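Local coordinates for protein ATP grasp ligase (Microcystis aeruginosa MRC, PDB 5IG9) that is an ATP-grasp ligase encoded by mdnC that probably uses ATP to activate carboxylates for ligation, at residues A[140-146]-A[203-208]. Sequence-based numbering, arbitrary orientation.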
loop_
_atom_site.group_PDB
_atom_site.type_symbol
_atom_site.label_atom_id
_atom_site.label_comp_id
_atom_site.label_asym_id
_atom_site.label_seq_id
_atom_site.Cartn_x
_atom_site.Cartn_y
_atom_site.Cartn_z
ATOM N N PRO A 140 -3.703 -11.352 -21.625
ATOM C CA PRO A 140 -2.507 -11.962 -22.210
ATOM C C PRO A 140 -1.793 -12.853 -21.211
ATOM O O PRO A 140 -1.835 -12.629 -19.999
ATOM C CB PRO A 140 -1.648 -10.753 -22.593
ATOM C CG PRO A 140 -2.033 -9.716 -21.596
ATOM C CD PRO A 140 -3.497 -9.926 -21.310
ATOM N N GLY A 141 -1.135 -13.881 -21.742
ATOM C CA GLY A 141 -0.331 -14.768 -20.918
ATOM C C GLY A 141 0.746 -14.002 -20.173
ATOM O O GLY A 141 1.594 -13.356 -20.791
ATOM N N THR A 142 0.725 -14.065 -18.846
ATOM C CA THR A 142 1.592 -13.243 -18.017
ATOM C C THR A 142 2.367 -14.112 -17.039
ATOM O O THR A 142 1.813 -15.040 -16.444
ATOM C CB THR A 142 0.776 -12.181 -17.265
ATOM O OG1 THR A 142 0.065 -11.373 -18.206
ATOM C CG2 THR A 142 1.679 -11.298 -16.427
ATOM N N LEU A 143 3.656 -13.812 -16.885
ATOM C CA LEU A 143 4.512 -14.515 -15.938
ATOM C C LEU A 143 5.404 -13.503 -15.240
ATOM O O LEU A 143 6.219 -12.843 -15.892
ATOM C CB LEU A 143 5.363 -15.581 -16.631
ATOM C CG LEU A 143 6.500 -16.168 -15.784
ATOM C CD1 LEU A 143 5.951 -16.923 -14.578
ATOM C CD2 LEU A 143 7.408 -17.065 -16.618
ATOM N N THR A 144 5.247 -13.381 -13.924
ATOM C CA THR A 144 6.193 -12.660 -13.083
ATOM C C THR A 144 7.110 -13.686 -12.433
ATOM O O THR A 144 6.635 -14.607 -11.761
ATOM C CB THR A 144 5.483 -11.825 -12.014
ATOM O OG1 THR A 144 5.208 -12.642 -10.868
ATOM C CG2 THR A 144 4.172 -11.264 -12.547
ATOM N N SER A 145 8.415 -13.536 -12.636
ATOM C CA SER A 145 9.323 -14.609 -12.265
ATOM C C SER A 145 10.732 -14.077 -12.044
ATOM O O SER A 145 11.156 -13.107 -12.678
ATOM C CB SER A 145 9.338 -15.703 -13.342
ATOM O OG SER A 145 10.297 -16.702 -13.048
ATOM N N ASN A 146 11.444 -14.733 -11.124
ATOM C CA ASN A 146 12.880 -14.569 -10.931
ATOM C C ASN A 146 13.642 -15.821 -11.351
ATOM O O ASN A 146 14.811 -15.989 -10.991
ATOM C CB ASN A 146 13.187 -14.233 -9.470
ATOM C CG ASN A 146 12.884 -15.386 -8.529
ATOM O OD1 ASN A 146 11.824 -16.005 -8.609
ATOM N ND2 ASN A 146 13.822 -15.685 -7.636
ATOM N N PRO A 203 13.049 -9.778 -9.859
ATOM C CA PRO A 203 12.173 -10.397 -10.856
ATOM C C PRO A 203 11.655 -9.364 -11.842
ATOM O O PRO A 203 11.807 -8.153 -11.672
ATOM C CB PRO A 203 11.035 -10.985 -10.017
ATOM C CG PRO A 203 10.994 -10.119 -8.811
ATOM C CD PRO A 203 12.428 -9.747 -8.525
ATOM N N MET A 204 11.038 -9.869 -12.904
ATOM C CA MET A 204 10.345 -9.027 -13.865
ATOM C C MET A 204 9.028 -9.689 -14.226
ATOM O O MET A 204 8.776 -10.849 -13.888
ATOM C CB MET A 204 11.185 -8.770 -15.119
ATOM C CG MET A 204 12.472 -8.022 -14.854
ATOM S SD MET A 204 13.134 -7.226 -16.326
ATOM C CE MET A 204 11.906 -5.951 -16.591
ATOM N N THR A 205 8.181 -8.936 -14.918
ATOM C CA THR A 205 6.891 -9.425 -15.384
ATOM C C THR A 205 6.937 -9.533 -16.902
ATOM O O THR A 205 7.189 -8.539 -17.593
ATOM C CB THR A 205 5.754 -8.504 -14.936
ATOM O OG1 THR A 205 5.693 -8.481 -13.504
ATOM C CG2 THR A 205 4.425 -9.003 -15.476
ATOM N N PHE A 206 6.704 -10.738 -17.413
ATOM C CA PHE A 206 6.719 -11.014 -18.840
ATOM C C PHE A 206 5.306 -11.303 -19.327
ATOM O O PHE A 206 4.494 -11.895 -18.609
ATOM C CB PHE A 206 7.639 -12.197 -19.156
ATOM C CG PHE A 206 9.032 -12.024 -18.638
ATOM C CD1 PHE A 206 9.364 -12.435 -17.360
ATOM C CD2 PHE A 206 10.007 -11.430 -19.420
ATOM C CE1 PHE A 206 10.640 -12.271 -16.875
ATOM C CE2 PHE A 206 11.287 -11.262 -18.940
ATOM C CZ PHE A 206 11.604 -11.684 -17.665
ATOM N N GLN A 207 5.018 -10.876 -20.555
ATOM C CA GLN A 207 3.676 -10.980 -21.110
ATOM C C GLN A 207 3.714 -11.407 -22.568
ATOM O O GLN A 207 4.628 -11.038 -23.312
ATOM C CB GLN A 207 2.922 -9.649 -21.000
ATOM C CG GLN A 207 2.264 -9.424 -19.655
ATOM C CD GLN A 207 1.285 -8.271 -19.676
ATOM O OE1 GLN A 207 1.411 -7.348 -20.478
ATOM N NE2 GLN A 207 0.296 -8.322 -18.795
ATOM N N GLU A 208 2.702 -12.176 -22.967
ATOM C CA GLU A 208 2.503 -12.517 -24.369
ATOM C C GLU A 208 2.307 -11.256 -25.200
ATOM O O GLU A 208 1.430 -10.437 -24.911
ATOM C CB GLU A 208 1.290 -13.439 -24.504
ATOM C CG GLU A 208 0.745 -13.604 -25.917
ATOM C CD GLU A 208 -0.532 -14.431 -25.946
ATOM O OE1 GLU A 208 -1.135 -14.626 -24.869
ATOM O OE2 GLU A 208 -0.930 -14.892 -27.040
#
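Thr142 and Gln207 face each other as a non-hydrogen-bonded pair of antiparallel strands, and their side chains, lying alongside one another, illustrate how such a pair can be bonded through its side chains instead. With OG1 beside its own backbone N (chi1 -58°), the threonine presents the hydroxyl to Gln207, whose NE2 donates to OG1 over 3.1 Å, a bent bond tilted from the amide plane. The same OG1 donates to Pro140 O at 2.9 Å, approaching from above the carbonyl plane, and so bridges amide and carbonyl. Thr142 CG2 meets Thr205 CG2 at 3.7 Å. A valine in place of Thr142 would probably leave both Pro140 O and the Gln207 amide without this partner, setting the amide freer to turn. Thr205 also lies alongside Thr144, continuing the threonine-rich face. On the reverse face, Phe206 sets its ring edge towards Leu143 O, with CD1 3.5 Å from that oxygen, while the two residues exchange paired backbone bonds; Ser145 and Met204 repeat this pairing. Just beyond the Thr142 and Gln207 pair, the extended side chain of Glu208 brings OE1 to Gly141 N, accepting a nearly straight bond at 3.2 Å through its anti lone pair. Helix 148-157 covers the Phe206 face through Val151 and Phe154, and strand 163-166 flanks 204-208 on its other edge, in a four-stranded antiparallel sheet consistent with the ATP-grasp fold. Strand 142-145, outermost within its own chain, pairs antiparallel with a strand of the second subunit, carrying the sheet across the dimer interface.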